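Local coordinates for protein Lys-gingipain W83 (PDB 6I9A) that cleaves proteins after lysine as a secreted calcium-binding cysteine protease of a periodontal pathogen, here its catalytic subunit in complex with the inhibitor KYT-36, at residues Gly262-Ile265 with Thr266-Glu270; Thr130-Ile133 with Asp134-Met138; Ile172-Met176 with Gln177-Asn181; Thr316-Glu319 with Asp320-Thr324. All coordinates share one frame; numbering follows the deposited sequence.

Interaction 1. Residues Gly262-Ile265 with Thr266-Glu270; sequences GEVI and TRVKE. With CA (calcium ion), chain H.
Similar first torsions lay Glu263 and Arg267 side by side, one turn apart on helix 261-267: in each, CG stands anti to the carbonyl carbon (chi1 -76° and -68°), and the two chains run the same way. Arg267 stays extended to NE, which puts its guanidinium with one face against the aliphatic start of the glutamate, NE lying 3.9 Å from Glu263 CB. The ends are skewed, carboxylate and guanidinium planes meeting at 39°, and Arg267 NH2 stands 3.5 Å from Glu263 OE2. The firmer partners of NH2 are Asp85 and Ser122, and Ser122 also bonds Glu263 OE2.

The carboxylate itself serves calcium in bidentate fashion, with Glu263 OE1 2.6 Å and OE2 2.5 Å from the ion. Three waters, Asp85 and the carbonyl of Phe254 are among the other ligands.

The backbone of the same two residues is bonded, Arg267 N to Glu263 O at 2.8 Å. The hydroxyl of Thr266 turns back to the preceding turn, OG1 lying 2.9 Å from Gly262 O and 3.2 Å from Glu263 O. Val264 CG1 meets Val268 CG1 at 3.9 Å as the helix ends.

Because Arg267 bonds the calcium ligand Asp85 while flanking Glu263, it acts as a second-shell residue; its positive charge probably offsets some of the negative charge gathered round the ion.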
loop_
_atom_site.group_PDB
_atom_site.type_symbol
_atom_site.label_atom_id
_atom_site.label_comp_id
_atom_site.label_asym_id
_atom_site.label_seq_id
_atom_site.Cartn_x
_atom_site.Cartn_y
_atom_site.Cartn_z
ATOM N N GLY A 262 4.716 -6.227 11.966
ATOM C CA GLY A 262 4.306 -5.213 10.988
ATOM C C GLY A 262 4.148 -3.823 11.600
ATOM O O GLY A 262 4.368 -2.810 10.919
ATOM N N GLU A 263 3.741 -3.765 12.887
ATOM C CA GLU A 263 3.639 -2.486 13.573
ATOM C C GLU A 263 5.046 -1.947 13.827
ATOM O O GLU A 263 5.322 -0.772 13.628
ATOM C CB GLU A 263 2.866 -2.651 14.889
ATOM C CG GLU A 263 1.367 -2.781 14.639
ATOM C CD GLU A 263 0.577 -3.082 15.901
ATOM O OE1 GLU A 263 0.931 -4.020 16.649
ATOM O OE2 GLU A 263 -0.469 -2.423 16.089
ATOM N N VAL A 264 5.959 -2.808 14.331
ATOM C CA VAL A 264 7.310 -2.287 14.626
ATOM C C VAL A 264 7.998 -1.813 13.359
ATOM O O VAL A 264 8.645 -0.751 13.376
ATOM C CB VAL A 264 8.134 -3.373 15.361
ATOM C CG1 VAL A 264 9.589 -2.934 15.556
ATOM C CG2 VAL A 264 7.509 -3.670 16.726
ATOM N N ILE A 265 7.904 -2.566 12.264
ATOM C CA ILE A 265 8.691 -2.221 11.082
ATOM C C ILE A 265 8.230 -0.880 10.487
ATOM O O ILE A 265 9.040 -0.206 9.838
ATOM C CB ILE A 265 8.672 -3.377 10.050
ATOM C CG1 ILE A 265 9.925 -3.340 9.174
ATOM C CG2 ILE A 265 7.352 -3.394 9.214
ATOM C CD1 ILE A 265 10.059 -4.648 8.320
ATOM N N THR A 266 6.950 -0.495 10.720
ATOM C CA THR A 266 6.473 0.788 10.244
ATOM C C THR A 266 6.675 1.872 11.296
ATOM O O THR A 266 6.953 3.014 10.921
ATOM C CB THR A 266 5.034 0.679 9.785
ATOM O OG1 THR A 266 4.197 0.075 10.804
ATOM C CG2 THR A 266 4.919 -0.074 8.503
ATOM N N ARG A 267 6.553 1.567 12.601
ATOM C CA ARG A 267 6.700 2.589 13.661
ATOM C C ARG A 267 8.138 3.060 13.856
ATOM O O ARG A 267 8.322 4.162 14.369
ATOM C CB ARG A 267 6.199 2.043 15.000
ATOM C CG ARG A 267 4.709 1.824 15.050
ATOM C CD ARG A 267 4.343 1.099 16.317
ATOM N NE ARG A 267 2.887 0.977 16.368
ATOM C CZ ARG A 267 2.204 0.564 17.433
ATOM N NH1 ARG A 267 2.847 0.153 18.529
ATOM N NH2 ARG A 267 0.876 0.496 17.389
ATOM N N VAL A 268 9.159 2.248 13.541
ATOM C CA VAL A 268 10.530 2.638 13.891
ATOM C C VAL A 268 10.942 3.912 13.153
ATOM O O VAL A 268 10.621 4.144 11.974
ATOM C CB VAL A 268 11.523 1.484 13.669
ATOM C CG1 VAL A 268 11.422 0.433 14.775
ATOM C CG2 VAL A 268 11.387 0.850 12.283
ATOM N N LYS A 269 11.709 4.765 13.884
ATOM C CA LYS A 269 12.053 6.091 13.400
ATOM C C LYS A 269 13.218 6.081 12.421
ATOM O O LYS A 269 14.282 5.561 12.753
ATOM C CB LYS A 269 12.427 6.993 14.599
ATOM C CG LYS A 269 12.665 8.439 14.151
ATOM C CD LYS A 269 12.748 9.397 15.353
ATOM C CE LYS A 269 12.641 10.873 14.942
ATOM N NZ LYS A 269 11.251 11.283 14.460
ATOM N N GLU A 270 13.036 6.677 11.246
ATOM C CA GLU A 270 14.118 6.866 10.263
ATOM C C GLU A 270 14.854 5.561 9.969
ATOM O O GLU A 270 16.055 5.541 9.703
ATOM C CB GLU A 270 15.096 7.977 10.730
ATOM C CG GLU A 270 14.407 9.354 10.756
ATOM C CD GLU A 270 15.242 10.494 11.299
ATOM O OE1 GLU A 270 16.331 10.235 11.845
ATOM O OE2 GLU A 270 14.802 11.654 11.159
HETATM CA CA CA H . -1.026 -3.400 18.285
HETATM O O HOH W 1 -2.640 -3.655 20.086
HETATM O O HOH W 2 -0.226 -5.631 18.907
HETATM O O HOH W 3 0.631 -3.023 19.929
#

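Interaction 2. Residues Thr130-Ile133 with Asp134-Met138; sequences TNII and DKVLM
Thr130 O receives the backbone N of Asp134 at 2.8 Å, the first of four successive i to i+4 bonds in helix 126-141. Lys135 N to Asn131 O is weak at 3.4 Å, whereas Val136 N bonds Ile132 O and Leu137 N reaches Ile133 O at 2.9 Å. The Asp134 carboxylate folds back beside Thr130, OD2 lying 3.5 Å from the methyl CG2, while the hydroxyl OG1 of Thr130 bonds Pro126 O a turn earlier.

Lys135 is bent at chi3 (-78°), which carries CE to 3.4 Å from Asn131 O. On the apolar flank Ile132 CG2 lies 4.3 Å from Val136 CG2, and Ile133 and Val136 both pack on Trp31 of helix 25-37.

The polar ends of Asn131 and Lys135 point to the end of helix 261-267 and the chain beyond it. Asn131 ND2 bonds Arg267 O, and its OD1 accepts from Lys269 NZ. Lys135 NZ is hydrogen-bonded to the carbonyls of Thr266, Val268, Lys271 and Ala273. A buried ammonium facing four carbonyls, more than its three N-H can each serve singly, is consistent with a charged lysine whose cost of burial is probably offset by those dipoles.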
loop_
_atom_site.group_PDB
_atom_site.type_symbol
_atom_site.label_atom_id
_atom_site.label_comp_id
_atom_site.label_asym_id
_atom_site.label_seq_id
_atom_site.Cartn_x
_atom_site.Cartn_y
_atom_site.Cartn_z
ATOM N N THR A 130 4.170 10.142 13.650
ATOM C CA THR A 130 5.079 10.997 12.910
ATOM C C THR A 130 6.193 10.189 12.267
ATOM O O THR A 130 6.607 10.494 11.139
ATOM C CB THR A 130 5.622 12.053 13.855
ATOM O OG1 THR A 130 4.508 12.880 14.229
ATOM C CG2 THR A 130 6.739 12.903 13.217
ATOM N N ASN A 131 6.693 9.149 12.962
ATOM C CA ASN A 131 7.756 8.331 12.373
ATOM C C ASN A 131 7.299 7.736 11.053
ATOM O O ASN A 131 8.035 7.679 10.070
ATOM C CB ASN A 131 8.123 7.207 13.305
ATOM C CG ASN A 131 8.833 7.656 14.536
ATOM O OD1 ASN A 131 9.306 8.808 14.625
ATOM N ND2 ASN A 131 8.944 6.786 15.534
ATOM N N ILE A 132 6.064 7.197 11.040
ATOM C CA ILE A 132 5.550 6.584 9.803
ATOM C C ILE A 132 5.420 7.641 8.733
ATOM O O ILE A 132 5.832 7.450 7.584
ATOM C CB ILE A 132 4.173 5.931 10.045
ATOM C CG1 ILE A 132 4.236 4.873 11.164
ATOM C CG2 ILE A 132 3.636 5.327 8.717
ATOM C CD1 ILE A 132 2.862 4.320 11.563
ATOM N N ILE A 133 4.768 8.775 9.112
ATOM C CA ILE A 133 4.511 9.835 8.123
ATOM C C ILE A 133 5.788 10.362 7.516
ATOM O O ILE A 133 5.848 10.623 6.310
ATOM C CB ILE A 133 3.713 10.964 8.824
ATOM C CG1 ILE A 133 2.323 10.450 9.157
ATOM C CG2 ILE A 133 3.672 12.251 7.949
ATOM C CD1 ILE A 133 1.544 11.374 10.101
ATOM N N ASP A 134 6.845 10.558 8.343
ATOM C CA ASP A 134 8.085 11.130 7.772
ATOM C C ASP A 134 8.680 10.221 6.702
ATOM O O ASP A 134 9.256 10.671 5.696
ATOM C CB ASP A 134 9.087 11.364 8.882
ATOM C CG ASP A 134 8.713 12.522 9.790
ATOM O OD1 ASP A 134 7.866 13.373 9.394
ATOM O OD2 ASP A 134 9.288 12.608 10.893
ATOM N N LYS A 135 8.561 8.895 6.891
ATOM C CA LYS A 135 9.071 7.959 5.872
ATOM C C LYS A 135 8.237 8.021 4.612
ATOM O O LYS A 135 8.738 8.015 3.493
ATOM C CB LYS A 135 9.109 6.536 6.432
ATOM C CG LYS A 135 10.191 6.413 7.549
ATOM C CD LYS A 135 10.320 4.980 8.094
ATOM C CE LYS A 135 9.211 4.651 9.040
ATOM N NZ LYS A 135 9.374 3.261 9.603
ATOM N N VAL A 136 6.899 8.058 4.782
ATOM C CA VAL A 136 5.996 8.178 3.618
ATOM C C VAL A 136 6.285 9.442 2.825
ATOM O O VAL A 136 6.376 9.399 1.612
ATOM C CB VAL A 136 4.526 8.157 4.079
ATOM C CG1 VAL A 136 3.603 8.513 2.930
ATOM C CG2 VAL A 136 4.194 6.798 4.682
ATOM N N LEU A 137 6.454 10.579 3.518
ATOM C CA LEU A 137 6.674 11.864 2.848
ATOM C C LEU A 137 7.986 11.837 2.065
ATOM O O LEU A 137 8.039 12.300 0.922
ATOM C CB LEU A 137 6.705 13.009 3.887
ATOM C CG LEU A 137 5.366 13.345 4.550
ATOM C CD1 LEU A 137 5.533 14.388 5.636
ATOM C CD2 LEU A 137 4.392 13.879 3.498
ATOM N N MET A 138 9.055 11.307 2.678
ATOM C CA MET A 138 10.324 11.270 1.954
ATOM C C MET A 138 10.215 10.389 0.723
ATOM O O MET A 138 10.695 10.717 -0.366
ATOM C CB MET A 138 11.440 10.756 2.862
ATOM C CG MET A 138 12.716 10.550 2.068
ATOM S SD MET A 138 14.227 10.447 3.038
ATOM C CE MET A 138 14.413 12.219 3.460
#

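Interaction 3. Residues Ile172-Met176 with Gln177-Asn181; sequences IKYGM and QYYYN. With NA (sodium ion), chain F.
Tyr174 and Tyr178 meet ring to ring along the last turn of helix 163-178, and Tyr174 can be followed outward from its CB. With CG anti to the backbone N (chi1 179°), CB sends the ring along the helix surface, and CG is already 4.1 Å from Tyr178 CD2. Farther out, CE1 lies 3.6 Å from Tyr178 CE2; on the other branch, CE2 comes to 4.2 Å from Tyr179 CE2. Tyr178 presents its edge to the face of Tyr174, with CD2 above the ring centre: a T-shaped pair with centroids 4.9 Å apart and planes at 57°. Finally, Tyr174 OH binds a sodium ion at 2.5 Å, alongside water and oxygens of Val293, Thr308, Ser309 and Asp314. The neighbouring tips are also tied: Tyr178 OH to Phe305 N, and Tyr179 OH to Asp314.

The helix finishes on a shared acceptor. Gly175 O takes Tyr179 N and Tyr180 N, each at 2.9 Å, from opposite faces of its plane. The next carbonyl, Met176 O, receives Asn181 ND2 at 3.1 Å, with the oxygen close to the amide plane.

Just past the helix, Tyr180 centres an inverse gamma turn that carries the chain onward within the beta-alpha-beta unit formed by strand 152-157, helix 163-178 and strand 188-192.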
loop_
_atom_site.group_PDB
_atom_site.type_symbol
_atom_site.label_atom_id
_atom_site.label_comp_id
_atom_site.label_asym_id
_atom_site.label_seq_id
_atom_site.Cartn_x
_atom_site.Cartn_y
_atom_site.Cartn_z
ATOM N N ILE A 172 10.074 -17.192 -5.431
ATOM C CA ILE A 172 11.069 -16.117 -5.604
ATOM C C ILE A 172 11.675 -16.182 -7.003
ATOM O O ILE A 172 11.906 -15.132 -7.625
ATOM C CB ILE A 172 12.136 -16.260 -4.485
ATOM C CG1 ILE A 172 11.526 -16.077 -3.087
ATOM C CG2 ILE A 172 13.324 -15.295 -4.726
ATOM C CD1 ILE A 172 10.751 -14.840 -2.847
ATOM N N LYS A 173 11.891 -17.385 -7.543
ATOM C CA LYS A 173 12.428 -17.518 -8.899
ATOM C C LYS A 173 11.487 -16.924 -9.929
ATOM O O LYS A 173 11.945 -16.353 -10.927
ATOM C CB LYS A 173 12.773 -18.968 -9.223
ATOM C CG LYS A 173 13.976 -19.487 -8.424
ATOM C CD LYS A 173 14.214 -20.991 -8.690
ATOM C CE LYS A 173 15.530 -21.439 -8.069
ATOM N NZ LYS A 173 15.775 -22.876 -8.360
ATOM N N TYR A 174 10.169 -17.081 -9.766
ATOM C CA TYR A 174 9.202 -16.478 -10.700
ATOM C C TYR A 174 9.331 -14.950 -10.651
ATOM O O TYR A 174 9.441 -14.301 -11.678
ATOM C CB TYR A 174 7.773 -16.921 -10.273
ATOM C CG TYR A 174 6.681 -16.356 -11.149
ATOM C CD1 TYR A 174 6.156 -17.095 -12.218
ATOM C CD2 TYR A 174 6.158 -15.089 -10.909
ATOM C CE1 TYR A 174 5.111 -16.603 -12.989
ATOM C CE2 TYR A 174 5.119 -14.572 -11.693
ATOM C CZ TYR A 174 4.614 -15.332 -12.729
ATOM O OH TYR A 174 3.589 -14.890 -13.516
ATOM N N GLY A 175 9.357 -14.389 -9.437
ATOM C CA GLY A 175 9.554 -12.945 -9.293
ATOM C C GLY A 175 10.810 -12.433 -9.998
ATOM O O GLY A 175 10.777 -11.399 -10.697
ATOM N N MET A 176 11.907 -13.121 -9.799
ATOM C CA MET A 176 13.167 -12.736 -10.438
ATOM C C MET A 176 13.179 -12.932 -11.943
ATOM O O MET A 176 13.726 -12.104 -12.673
ATOM C CB MET A 176 14.357 -13.502 -9.811
ATOM C CG MET A 176 14.557 -13.172 -8.349
ATOM S SD MET A 176 16.036 -13.867 -7.642
ATOM C CE MET A 176 15.746 -15.534 -7.828
ATOM N N GLN A 177 12.573 -14.011 -12.438
ATOM C CA GLN A 177 12.575 -14.265 -13.860
ATOM C C GLN A 177 11.873 -13.145 -14.564
ATOM O O GLN A 177 12.339 -12.672 -15.604
ATOM C CB GLN A 177 11.868 -15.599 -14.169
ATOM C CG GLN A 177 11.691 -15.794 -15.657
ATOM C CD GLN A 177 11.232 -17.151 -16.043
ATOM O OE1 GLN A 177 11.123 -18.057 -15.211
ATOM N NE2 GLN A 177 11.026 -17.326 -17.336
ATOM N N TYR A 178 10.656 -12.778 -14.083
ATOM C CA TYR A 178 9.849 -11.867 -14.857
ATOM C C TYR A 178 10.012 -10.404 -14.504
ATOM O O TYR A 178 9.742 -9.585 -15.404
ATOM C CB TYR A 178 8.369 -12.289 -14.707
ATOM C CG TYR A 178 8.133 -13.605 -15.419
ATOM C CD1 TYR A 178 8.229 -13.693 -16.811
ATOM C CD2 TYR A 178 7.917 -14.796 -14.704
ATOM C CE1 TYR A 178 8.110 -14.909 -17.463
ATOM C CE2 TYR A 178 7.731 -16.007 -15.363
ATOM C CZ TYR A 178 7.841 -16.055 -16.743
ATOM O OH TYR A 178 7.593 -17.252 -17.378
ATOM N N TYR A 179 10.366 -10.059 -13.254
ATOM C CA TYR A 179 10.259 -8.647 -12.856
ATOM C C TYR A 179 11.477 -8.109 -12.105
ATOM O O TYR A 179 11.956 -7.038 -12.456
ATOM C CB TYR A 179 9.007 -8.479 -11.974
ATOM C CG TYR A 179 7.769 -9.008 -12.672
ATOM C CD1 TYR A 179 7.329 -8.455 -13.875
ATOM C CD2 TYR A 179 7.046 -10.086 -12.149
ATOM C CE1 TYR A 179 6.201 -8.940 -14.529
ATOM C CE2 TYR A 179 5.909 -10.571 -12.791
ATOM C CZ TYR A 179 5.514 -10.004 -13.996
ATOM O OH TYR A 179 4.414 -10.485 -14.681
ATOM N N TYR A 180 11.909 -8.790 -11.038
ATOM C CA TYR A 180 13.015 -8.287 -10.206
ATOM C C TYR A 180 14.331 -8.693 -10.828
ATOM O O TYR A 180 14.952 -9.698 -10.468
ATOM C CB TYR A 180 12.853 -8.810 -8.765
ATOM C CG TYR A 180 11.584 -8.289 -8.125
ATOM C CD1 TYR A 180 11.464 -6.948 -7.768
ATOM C CD2 TYR A 180 10.521 -9.143 -7.837
ATOM C CE1 TYR A 180 10.283 -6.447 -7.208
ATOM C CE2 TYR A 180 9.341 -8.655 -7.266
ATOM C CZ TYR A 180 9.223 -7.313 -6.962
ATOM O OH TYR A 180 8.051 -6.793 -6.441
ATOM N N ASN A 181 14.693 -7.906 -11.847
ATOM C CA ASN A 181 15.862 -8.228 -12.654
ATOM C C ASN A 181 16.421 -6.981 -13.343
ATOM O O ASN A 181 15.800 -5.911 -13.316
ATOM C CB ASN A 181 15.515 -9.357 -13.664
ATOM C CG ASN A 181 14.419 -8.981 -14.610
ATOM O OD1 ASN A 181 14.351 -7.876 -15.160
ATOM N ND2 ASN A 181 13.489 -9.908 -14.817
HETATM NA NA NA F . 1.194 -15.405 -12.968
HETATM O O HOH W 4 0.523 -14.882 -15.259
#

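Interaction 4. Residues Thr316-Glu319 with Asp320-Thr324; sequences TFLE and DSYNT. With NA (sodium ion), chain E.
Leu318 and Ser321 share a metal: a sodium ion is held 2.3 Å from Leu318 O and 2.4 Å from Ser321 O. Thr316 O and Tyr322 O add bonds of 2.5 Å each to the same ion. In Asn323, CG stands anti to the carbonyl carbon (chi1 -71°), which brings OD1 to 2.4 Å from the sodium. Ala315 O, one residue before Thr316, completes six oxygens, all from neutral groups. Tyr322 has left-handed backbone angles (phi/psi 53°/58°), and the carbonyls on both sides of it, those of Ser321 and Tyr322, face the ion. The sodium therefore keeps pairs of acceptors together that would otherwise repel, such as Leu318 O and Ser321 O.

This is a cation-binding loop built on the C-terminal end of helix 312-317, where carbonyls of the last helical residues and of the loop beyond them turn to a metal. It leads directly into helix 325-342, for which Thr324 is the N-cap.

Among hydrogen bonds, one crosses between the segments: Asn323 ND2 gives to Glu319 O at 3.0 Å, although the position of that oxygen is less certain. With OD1 on sodium as well, the carboxamide is probably held in its rotation; ND2 also bonds a glycerol, probably from the crystallisation liquor. Tyr322 N bonds Asp8, whereas the buried Ser321 N has no partner in the model.

Apolar contact is slighter, Leu318 CD1 lying 4.2 Å from Tyr322 CD2. The tyrosine ring packs on Ser327, Ala331 and Leu334 of helix 325-342.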
loop_
_atom_site.group_PDB
_atom_site.type_symbol
_atom_site.label_atom_id
_atom_site.label_comp_id
_atom_site.label_asym_id
_atom_site.label_seq_id
_atom_site.Cartn_x
_atom_site.Cartn_y
_atom_site.Cartn_z
ATOM N N THR A 316 1.786 -5.975 -9.676
ATOM C CA THR A 316 2.696 -4.873 -9.331
ATOM C C THR A 316 3.276 -4.293 -10.624
ATOM O O THR A 316 3.327 -3.060 -10.795
ATOM C CB THR A 316 3.836 -5.420 -8.430
ATOM O OG1 THR A 316 3.281 -5.946 -7.193
ATOM C CG2 THR A 316 4.769 -4.290 -8.046
ATOM N N PHE A 317 3.754 -5.181 -11.501
ATOM C CA PHE A 317 4.478 -4.742 -12.683
ATOM C C PHE A 317 3.622 -4.412 -13.907
ATOM O O PHE A 317 4.161 -3.946 -14.904
ATOM C CB PHE A 317 5.571 -5.766 -13.018
ATOM C CG PHE A 317 6.757 -5.613 -12.089
ATOM C CD1 PHE A 317 6.725 -6.122 -10.799
ATOM C CD2 PHE A 317 7.843 -4.814 -12.452
ATOM C CE1 PHE A 317 7.756 -5.838 -9.885
ATOM C CE2 PHE A 317 8.884 -4.585 -11.553
ATOM C CZ PHE A 317 8.827 -5.063 -10.288
ATOM N N LEU A 318 2.298 -4.553 -13.834
ATOM C CA LEU A 318 1.438 -3.938 -14.843
ATOM C C LEU A 318 1.657 -2.424 -14.729
ATOM O O LEU A 318 1.636 -1.850 -13.641
ATOM C CB LEU A 318 -0.042 -4.271 -14.619
ATOM C CG LEU A 318 -0.418 -5.698 -14.902
ATOM C CD1 LEU A 318 -1.894 -5.913 -14.502
ATOM C CD2 LEU A 318 -0.214 -6.070 -16.373
ATOM N N GLU A 319 1.899 -1.781 -15.859
ATOM C CA GLU A 319 2.185 -0.356 -15.851
ATOM C C GLU A 319 0.952 0.500 -15.574
ATOM O O GLU A 319 1.092 1.552 -14.928
ATOM C CB GLU A 319 2.811 0.074 -17.193
ATOM C CG GLU A 319 4.215 -0.473 -17.403
ATOM C CD GLU A 319 5.302 0.032 -16.471
ATOM O OE1 GLU A 319 6.379 -0.606 -16.434
ATOM O OE2 GLU A 319 5.094 1.056 -15.781
ATOM N N ASP A 320 -0.201 0.073 -16.064
ATOM C CA ASP A 320 -1.394 0.920 -16.039
ATOM C C ASP A 320 -2.434 0.557 -15.005
ATOM O O ASP A 320 -3.504 1.162 -14.986
ATOM C CB ASP A 320 -2.029 0.954 -17.448
ATOM C CG ASP A 320 -1.066 1.542 -18.483
ATOM O OD1 ASP A 320 -0.218 2.383 -18.106
ATOM O OD2 ASP A 320 -1.128 1.124 -19.644
ATOM N N SER A 321 -2.122 -0.378 -14.108
ATOM C CA SER A 321 -3.055 -0.681 -13.021
ATOM C C SER A 321 -2.255 -1.364 -11.931
ATOM O O SER A 321 -1.062 -1.695 -12.087
ATOM C CB SER A 321 -4.208 -1.571 -13.516
ATOM O OG SER A 321 -3.759 -2.831 -13.962
ATOM N N TYR A 322 -2.899 -1.533 -10.769
ATOM C CA TYR A 322 -2.323 -2.175 -9.573
ATOM C C TYR A 322 -0.988 -1.504 -9.225
ATOM O O TYR A 322 0.066 -2.125 -9.122
ATOM C CB TYR A 322 -2.152 -3.696 -9.772
ATOM C CG TYR A 322 -3.459 -4.434 -9.879
ATOM C CD1 TYR A 322 -4.100 -4.897 -8.741
ATOM C CD2 TYR A 322 -4.064 -4.658 -11.121
ATOM C CE1 TYR A 322 -5.317 -5.530 -8.816
ATOM C CE2 TYR A 322 -5.307 -5.318 -11.194
ATOM C CZ TYR A 322 -5.885 -5.763 -10.033
ATOM O OH TYR A 322 -7.096 -6.452 -10.030
ATOM N N ASN A 323 -1.070 -0.193 -9.003
ATOM C CA ASN A 323 0.098 0.646 -8.739
ATOM C C ASN A 323 0.193 1.139 -7.310
ATOM O O ASN A 323 1.153 1.866 -7.023
ATOM C CB ASN A 323 0.140 1.818 -9.749
ATOM C CG ASN A 323 0.505 1.279 -11.109
ATOM O OD1 ASN A 323 1.280 0.301 -11.205
ATOM N ND2 ASN A 323 -0.023 1.841 -12.187
ATOM N N THR A 324 -0.702 0.741 -6.403
ATOM C CA THR A 324 -0.606 1.109 -4.988
ATOM C C THR A 324 -0.147 -0.075 -4.157
ATOM O O THR A 324 -0.289 -1.232 -4.557
ATOM C CB THR A 324 -1.930 1.644 -4.490
ATOM O OG1 THR A 324 -2.923 0.607 -4.558
ATOM C CG2 THR A 324 -2.343 2.924 -5.184
HETATM NA NA NA E . 1.146 -2.124 -11.411
#

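In the fold
All four contacts belong to the C25 peptidase region, coming along the chain in the order 2, 3, 1, 4. They form two pairs. Interactions 1 and 2 touch, with centres 10 Å apart: helix 261-267, which links strands 242-247 and 273-279 of the six-stranded sheet, meets helix 126-141, which follows strand 117-121 at the edge of the four-stranded sheet, so the two sheet systems are joined near a calcium. Interactions 3 and 4, centres 16 Å apart, meet where Phe317 stacks on Tyr179; each interaction has its own sodium ion. Between pairs the centres lie 23 to 29 Å apart. Three of the four thus hold a metal bound in or next to a helix.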